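Side-chain contacts in similar to sp|P32453 Saccharomyces cerevisiae YNL315c ATP11 (Candida glabrata CBS 138, PDB 2P4F), which probably acts as a mitochondrial chaperone of the ATP11 family that binds unfolded protein, consistent with a role in assembling the F1 part of ATP synthase: residues A[98-102]-A[103-107]; A[187-190]-A[191-195]; A[287-290]-A[291-294]. All coordinates share one frame; numbering follows the deposited sequence.

Interaction 1: residues A[98-102]-A[103-107]; sequences PYKTL and DDYLK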
# COMPACT_ATOMS: atom_id res chain seq x y z
N PRO A 98 -14.12 13.12 -5.11
CA PRO A 98 -14.73 11.79 -5.32
C PRO A 98 -14.09 10.72 -4.46
O PRO A 98 -14.59 9.58 -4.45
CB PRO A 98 -14.45 11.45 -6.80
CG PRO A 98 -13.27 12.33 -7.11
CD PRO A 98 -13.32 13.56 -6.25
N TYR A 99 -13.01 11.04 -3.75
CA TYR A 99 -12.41 10.10 -2.82
C TYR A 99 -12.56 10.67 -1.42
O TYR A 99 -12.66 11.90 -1.26
CB TYR A 99 -10.92 9.86 -3.12
CG TYR A 99 -10.15 11.16 -3.17
CD1 TYR A 99 -9.50 11.67 -2.05
CD2 TYR A 99 -10.10 11.89 -4.36
CE1 TYR A 99 -8.80 12.85 -2.06
CE2 TYR A 99 -9.39 13.08 -4.37
CZ TYR A 99 -8.75 13.56 -3.24
OH TYR A 99 -8.05 14.75 -3.26
N LYS A 100 -12.58 9.77 -0.46
CA LYS A 100 -12.70 10.20 0.92
C LYS A 100 -11.34 10.60 1.46
O LYS A 100 -10.34 9.94 1.18
CB LYS A 100 -13.33 9.12 1.81
CG LYS A 100 -14.77 8.95 1.35
CD LYS A 100 -15.61 8.28 2.39
CE LYS A 100 -16.93 7.88 1.75
NZ LYS A 100 -17.35 6.57 2.29
N THR A 101 -11.30 11.70 2.17
CA THR A 101 -10.09 12.10 2.86
C THR A 101 -10.19 11.87 4.36
O THR A 101 -11.26 11.41 4.82
CB THR A 101 -9.76 13.59 2.60
OG1 THR A 101 -10.73 14.41 3.27
CG2 THR A 101 -9.80 13.90 1.11
N LEU A 102 -9.10 12.17 5.07
CA LEU A 102 -9.13 11.86 6.50
C LEU A 102 -10.31 12.53 7.18
O LEU A 102 -10.94 11.89 8.06
CB LEU A 102 -7.79 12.26 7.13
CG LEU A 102 -7.71 11.92 8.63
CD1 LEU A 102 -7.98 10.42 8.92
CD2 LEU A 102 -6.34 12.29 9.15
N ASP A 103 -10.59 13.79 6.77
CA ASP A 103 -11.69 14.53 7.45
C ASP A 103 -13.04 13.84 7.33
O ASP A 103 -13.97 14.04 8.14
CB ASP A 103 -11.75 15.92 6.84
CG ASP A 103 -12.61 16.89 7.64
OD1 ASP A 103 -12.33 17.18 8.82
OD2 ASP A 103 -13.58 17.38 7.02
N ASP A 104 -13.24 13.03 6.27
CA ASP A 104 -14.48 12.27 6.13
C ASP A 104 -14.61 11.13 7.13
O ASP A 104 -15.69 10.59 7.34
CB ASP A 104 -14.54 11.69 4.71
CG ASP A 104 -14.64 12.78 3.65
OD1 ASP A 104 -15.48 13.71 3.84
OD2 ASP A 104 -13.89 12.74 2.64
N TYR A 105 -13.51 10.72 7.76
CA TYR A 105 -13.54 9.65 8.74
C TYR A 105 -13.39 10.17 10.16
O TYR A 105 -14.08 9.69 11.07
CB TYR A 105 -12.39 8.68 8.47
CG TYR A 105 -12.38 8.05 7.09
CD1 TYR A 105 -13.46 7.33 6.62
CD2 TYR A 105 -11.24 8.11 6.30
CE1 TYR A 105 -13.46 6.72 5.35
CE2 TYR A 105 -11.21 7.52 5.05
CZ TYR A 105 -12.30 6.84 4.57
OH TYR A 105 -12.27 6.23 3.33
N LEU A 106 -12.47 11.12 10.35
CA LEU A 106 -12.21 11.74 11.66
C LEU A 106 -12.12 13.25 11.41
O LEU A 106 -11.22 13.63 10.63
CB LEU A 106 -10.91 11.34 12.35
CG LEU A 106 -10.69 9.87 12.65
CD1 LEU A 106 -9.27 9.65 13.19
CD2 LEU A 106 -11.73 9.36 13.64
N LYS A 107 -12.94 14.08 12.00
CA LYS A 107 -12.90 15.50 11.69
C LYS A 107 -11.61 16.13 12.18
O LYS A 107 -11.22 16.11 13.36
CB LYS A 107 -14.09 16.24 12.32
CG LYS A 107 -15.44 15.82 11.72
CD LYS A 107 -15.50 16.08 10.23
CE LYS A 107 -16.61 15.37 9.50
NZ LYS A 107 -16.33 14.02 8.95
O HOH W 1 -13.90 13.79 0.27
O HOH W 2 -8.92 15.53 5.20
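With chi1 at -65°, CG of D104 lies anti to its own carbonyl carbon and beside its backbone N, which turns the carboxylate back toward the N-H of T101. Y105 takes nearly the same first torsion (chi1 -59°), and its ring comes to rest along T101 O and the root of the K100 side chain. T101 and D104 clasp each other twice: T101 N donates to D104 OD2 at 2.8 Å, reaching the carboxylate on its anti side and a little out of its plane, while D104 N donates to T101 O at 2.9 Å from well above the carbonyl plane. D104 OD2 also takes a hydrogen from a water at 2.6 Å, whose other hydrogen goes to Y99 O. A second water joins T101 OG1 to the backbone N of D103.

These bonds hold the first turn of the short helix 102-105, at the surface of the half-barrel domain. An acidic group beside the amides of a helix start is probably favoured electrostatically. L102 O closes the turn by accepting from both Y105 N (2.8 Å) and L106 N (2.9 Å), the latter bond almost straight at 177°.

On the flank of the turn, K100 and Y105 cross at about a right angle. CB of K100 meets Y105 OH at 3.4 Å, and its CD reaches CE1 of the Y105 ring at 4.0 Å; the amine end of K100 then leads away. The Y105 hydroxyl is hydrogen-bonded to Q218 OE1, and the same amide uses its NE2 to hold K100 O, so Q218 fastens both residues to strand 215-220. Y105 also meets W127 edge-to-face, while L102 is buried among W123, L223 and L231.

Interaction 2: residues A[187-190]-A[191-195]; sequences QFAG and PNTVH
The carbonyl oxygen of T193 is gripped by two successive amides, A189 N and G190 N, each 3.1 Å from T193 O. Both donors lie in the carbonyl plane, but the G190 bond is the straighter (164°) and falls on a lone pair. One step toward the turn, T193 N donates to G190 O at 3.1 Å. Farther along, Q187 and H195 form an antiparallel hydrogen-bonded pair, with H195 N to Q187 O at 2.7 Å and Q187 N to H195 O at 2.8 Å.

The one-residue shift in register between F188 and G190 turns A189 CB toward the neighbouring strand, where it sits over one face of the H195 imidazole as a CH-pi contact, 4.1 Å from the ring centroid and offset toward the rim. NE2 of that ring is hydrogen-bonded to Q218, which helps fix its rotation. On the other face of the sheet, F188 and V194 run side by side in a non-hydrogen-bonded pair; CE1 of F188 touches V194 CG1 at 3.7 Å. With V194 CG1 anti to the backbone N (chi1 176°), both methyls come near CD1 of F188. Helix 140-153 packs on this pair through Y148, A151 and V152.

A type I turn from G190 to T193, with a classic beta bulge of A189 and G190 facing T193, marks this as a bulged beta hairpin.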
# COMPACT_ATOMS: atom_id res chain seq x y z
N GLN A 187 -1.82 5.37 -6.71
CA GLN A 187 -2.61 6.46 -7.28
C GLN A 187 -2.56 7.64 -6.32
O GLN A 187 -2.82 7.50 -5.10
CB GLN A 187 -4.05 6.01 -7.53
CG GLN A 187 -4.05 4.95 -8.62
CD GLN A 187 -5.32 4.98 -9.41
OE1 GLN A 187 -6.40 5.17 -8.82
NE2 GLN A 187 -5.15 4.80 -10.71
N PHE A 188 -2.23 8.80 -6.85
CA PHE A 188 -2.06 10.01 -6.03
C PHE A 188 -3.36 10.78 -6.16
O PHE A 188 -3.59 11.45 -7.16
CB PHE A 188 -0.79 10.75 -6.50
CG PHE A 188 0.37 9.77 -6.29
CD1 PHE A 188 0.97 9.65 -5.05
CD2 PHE A 188 0.80 8.95 -7.31
CE1 PHE A 188 1.98 8.72 -4.80
CE2 PHE A 188 1.80 8.01 -7.10
CZ PHE A 188 2.36 7.89 -5.84
N ALA A 189 -4.25 10.64 -5.19
CA ALA A 189 -5.59 11.18 -5.30
C ALA A 189 -5.54 12.66 -5.00
O ALA A 189 -6.18 13.50 -5.64
CB ALA A 189 -6.48 10.45 -4.29
N GLY A 190 -4.76 13.02 -4.01
CA GLY A 190 -4.63 14.44 -3.71
C GLY A 190 -3.40 14.67 -2.84
O GLY A 190 -2.68 13.73 -2.50
N PRO A 191 -3.12 15.91 -2.46
CA PRO A 191 -1.86 16.16 -1.76
C PRO A 191 -1.78 15.43 -0.43
O PRO A 191 -0.65 15.17 0.04
CB PRO A 191 -1.85 17.68 -1.51
CG PRO A 191 -3.23 18.15 -1.78
CD PRO A 191 -3.90 17.15 -2.68
N ASN A 192 -2.94 15.11 0.16
CA ASN A 192 -2.85 14.42 1.46
C ASN A 192 -3.35 12.99 1.43
O ASN A 192 -3.55 12.34 2.48
CB ASN A 192 -3.69 15.18 2.50
CG ASN A 192 -3.01 16.50 2.83
OD1 ASN A 192 -1.86 16.47 3.29
ND2 ASN A 192 -3.68 17.61 2.57
N THR A 193 -3.58 12.45 0.21
CA THR A 193 -4.25 11.15 0.13
C THR A 193 -3.66 10.31 -0.99
O THR A 193 -3.74 10.70 -2.16
CB THR A 193 -5.76 11.35 -0.15
OG1 THR A 193 -6.29 12.41 0.67
CG2 THR A 193 -6.59 10.10 0.18
N VAL A 194 -3.10 9.17 -0.62
CA VAL A 194 -2.38 8.30 -1.57
C VAL A 194 -3.01 6.94 -1.52
O VAL A 194 -3.31 6.46 -0.41
CB VAL A 194 -0.89 8.22 -1.17
CG1 VAL A 194 -0.15 7.24 -2.10
CG2 VAL A 194 -0.25 9.61 -1.23
N HIS A 195 -3.30 6.33 -2.67
CA HIS A 195 -3.96 5.03 -2.68
C HIS A 195 -3.02 3.96 -3.22
O HIS A 195 -2.21 4.27 -4.12
CB HIS A 195 -5.20 5.06 -3.59
CG HIS A 195 -6.26 6.00 -3.09
ND1 HIS A 195 -7.35 6.29 -3.90
CD2 HIS A 195 -6.45 6.63 -1.90
CE1 HIS A 195 -8.15 7.10 -3.18
NE2 HIS A 195 -7.64 7.34 -1.97

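Interaction 3: residues A[287-290]-A[291-294]; sequences INKL and IQLA
I287 and I291 stand one helical turn apart, bonded through their backbones and touching through their side chains. The backbone bonds are the regular i to i+4 set of an alpha-helix: I291 N to I287 O (2.9 Å), Q292 N to N288 O, L293 N to K289 O (2.8 Å) and A294 N to L290 O. K289 O has a further, weak donor in the side chain of Q292, whose NE2 lies 3.4 Å from it; the chain of Q292, bent at chi2 (-100°), turns its amide back alongside K289 to make this bond.

The apolar contacts follow the same spacing. I291 CD1, at the end of the longer branch, meets the CG2 methyl of I287 at 3.7 Å as the two side chains cross obliquely. K289 and L293 make the broader contact: CG of K289 is anti to its backbone N (chi1 176°), a bend at chi2 then lays the methylenes across L293, and CE comes to 3.5 Å from L293 CD1.

Charge enters at the end of the lysine. NZ of K289 is salt-bridged to E270 on helix 266-280, which also packs on L293 through I267 and L274. L290 also touches L274 of that helix, and with A294 it packs on strand 156-162, meeting F157, V158 and P160; A294 shares F257 of helix 244-257 with L293.

The helix is thus amphipathic: L290, L293 and A294 bury hydrocarbon against the sheet and two helices, whereas N288 and Q292 belong to the exposed side. K289 serves both, its methylenes lying on L293 and its ammonium group paired with E270, so that one residue covers a neighbour within its own helix and ties that helix to 266-280 by charge.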
# COMPACT_ATOMS: atom_id res chain seq x y z
N ILE A 287 10.58 -12.00 -14.48
CA ILE A 287 9.55 -12.48 -13.55
C ILE A 287 10.03 -13.49 -12.54
O ILE A 287 9.61 -13.57 -11.39
CB ILE A 287 8.43 -13.17 -14.35
CG1 ILE A 287 7.48 -12.10 -14.89
CG2 ILE A 287 7.68 -14.18 -13.50
CD1 ILE A 287 6.63 -11.53 -13.75
N ASN A 288 10.96 -14.30 -13.06
CA ASN A 288 11.58 -15.28 -12.17
C ASN A 288 12.32 -14.61 -11.03
O ASN A 288 12.17 -15.09 -9.89
CB ASN A 288 12.49 -16.18 -13.02
CG ASN A 288 11.48 -16.83 -13.99
OD1 ASN A 288 10.95 -17.86 -13.56
ND2 ASN A 288 11.25 -16.22 -15.16
N LYS A 289 13.05 -13.54 -11.31
CA LYS A 289 13.76 -12.89 -10.18
C LYS A 289 12.77 -12.24 -9.24
O LYS A 289 12.90 -12.24 -8.02
CB LYS A 289 14.72 -11.86 -10.73
CG LYS A 289 15.45 -11.04 -9.69
CD LYS A 289 16.61 -11.82 -9.08
CE LYS A 289 17.35 -11.01 -8.03
NZ LYS A 289 18.19 -9.91 -8.61
N LEU A 290 11.72 -11.65 -9.82
CA LEU A 290 10.64 -11.07 -9.00
C LEU A 290 10.10 -12.07 -8.00
O LEU A 290 9.92 -11.86 -6.80
CB LEU A 290 9.44 -10.63 -9.87
CG LEU A 290 8.16 -10.31 -9.04
CD1 LEU A 290 8.43 -9.04 -8.24
CD2 LEU A 290 6.96 -10.23 -9.95
N ILE A 291 9.80 -13.25 -8.51
CA ILE A 291 9.22 -14.29 -7.65
C ILE A 291 10.23 -14.75 -6.61
O ILE A 291 9.92 -14.93 -5.43
CB ILE A 291 8.73 -15.48 -8.50
CG1 ILE A 291 7.51 -15.07 -9.32
CG2 ILE A 291 8.48 -16.65 -7.57
CD1 ILE A 291 7.04 -16.04 -10.37
N GLN A 292 11.49 -14.88 -7.00
CA GLN A 292 12.51 -15.24 -6.00
C GLN A 292 12.65 -14.19 -4.91
O GLN A 292 12.76 -14.48 -3.71
CB GLN A 292 13.83 -15.44 -6.73
CG GLN A 292 15.04 -15.73 -5.86
CD GLN A 292 15.92 -14.50 -5.62
OE1 GLN A 292 17.08 -14.56 -5.20
NE2 GLN A 292 15.35 -13.34 -5.90
N LEU A 293 12.67 -12.91 -5.31
CA LEU A 293 12.91 -11.86 -4.36
C LEU A 293 11.66 -11.63 -3.51
O LEU A 293 11.77 -11.22 -2.36
CB LEU A 293 13.28 -10.53 -5.03
CG LEU A 293 14.65 -10.44 -5.69
CD1 LEU A 293 14.74 -9.18 -6.55
CD2 LEU A 293 15.78 -10.38 -4.68
N ALA A 294 10.47 -11.88 -4.05
CA ALA A 294 9.27 -11.68 -3.22
C ALA A 294 9.13 -12.77 -2.16
O ALA A 294 8.56 -12.56 -1.10
CB ALA A 294 8.06 -11.67 -4.14

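In the fold
Interaction 1 comes first along the chain and winds the short helix 102-105 near the N terminus of the model. Interaction 2 then closes the tight turn between strands 179-190 and 193-200, and interaction 3 lies within the last helix, 287-295. The three follow in series, neither nesting nor crossing. The first two touch: Y99 OH packs at G190 CA, and T101 CG2 at T193 OG1, so the N-terminal segment lies against the hairpin end, with Q218 of strand 215-220 bonded to both. Interaction 3 stands on the opposite side of the chain's centre, about 28 Å from interaction 2 between centres, where the C-terminal helix packs on edge strand 156-162.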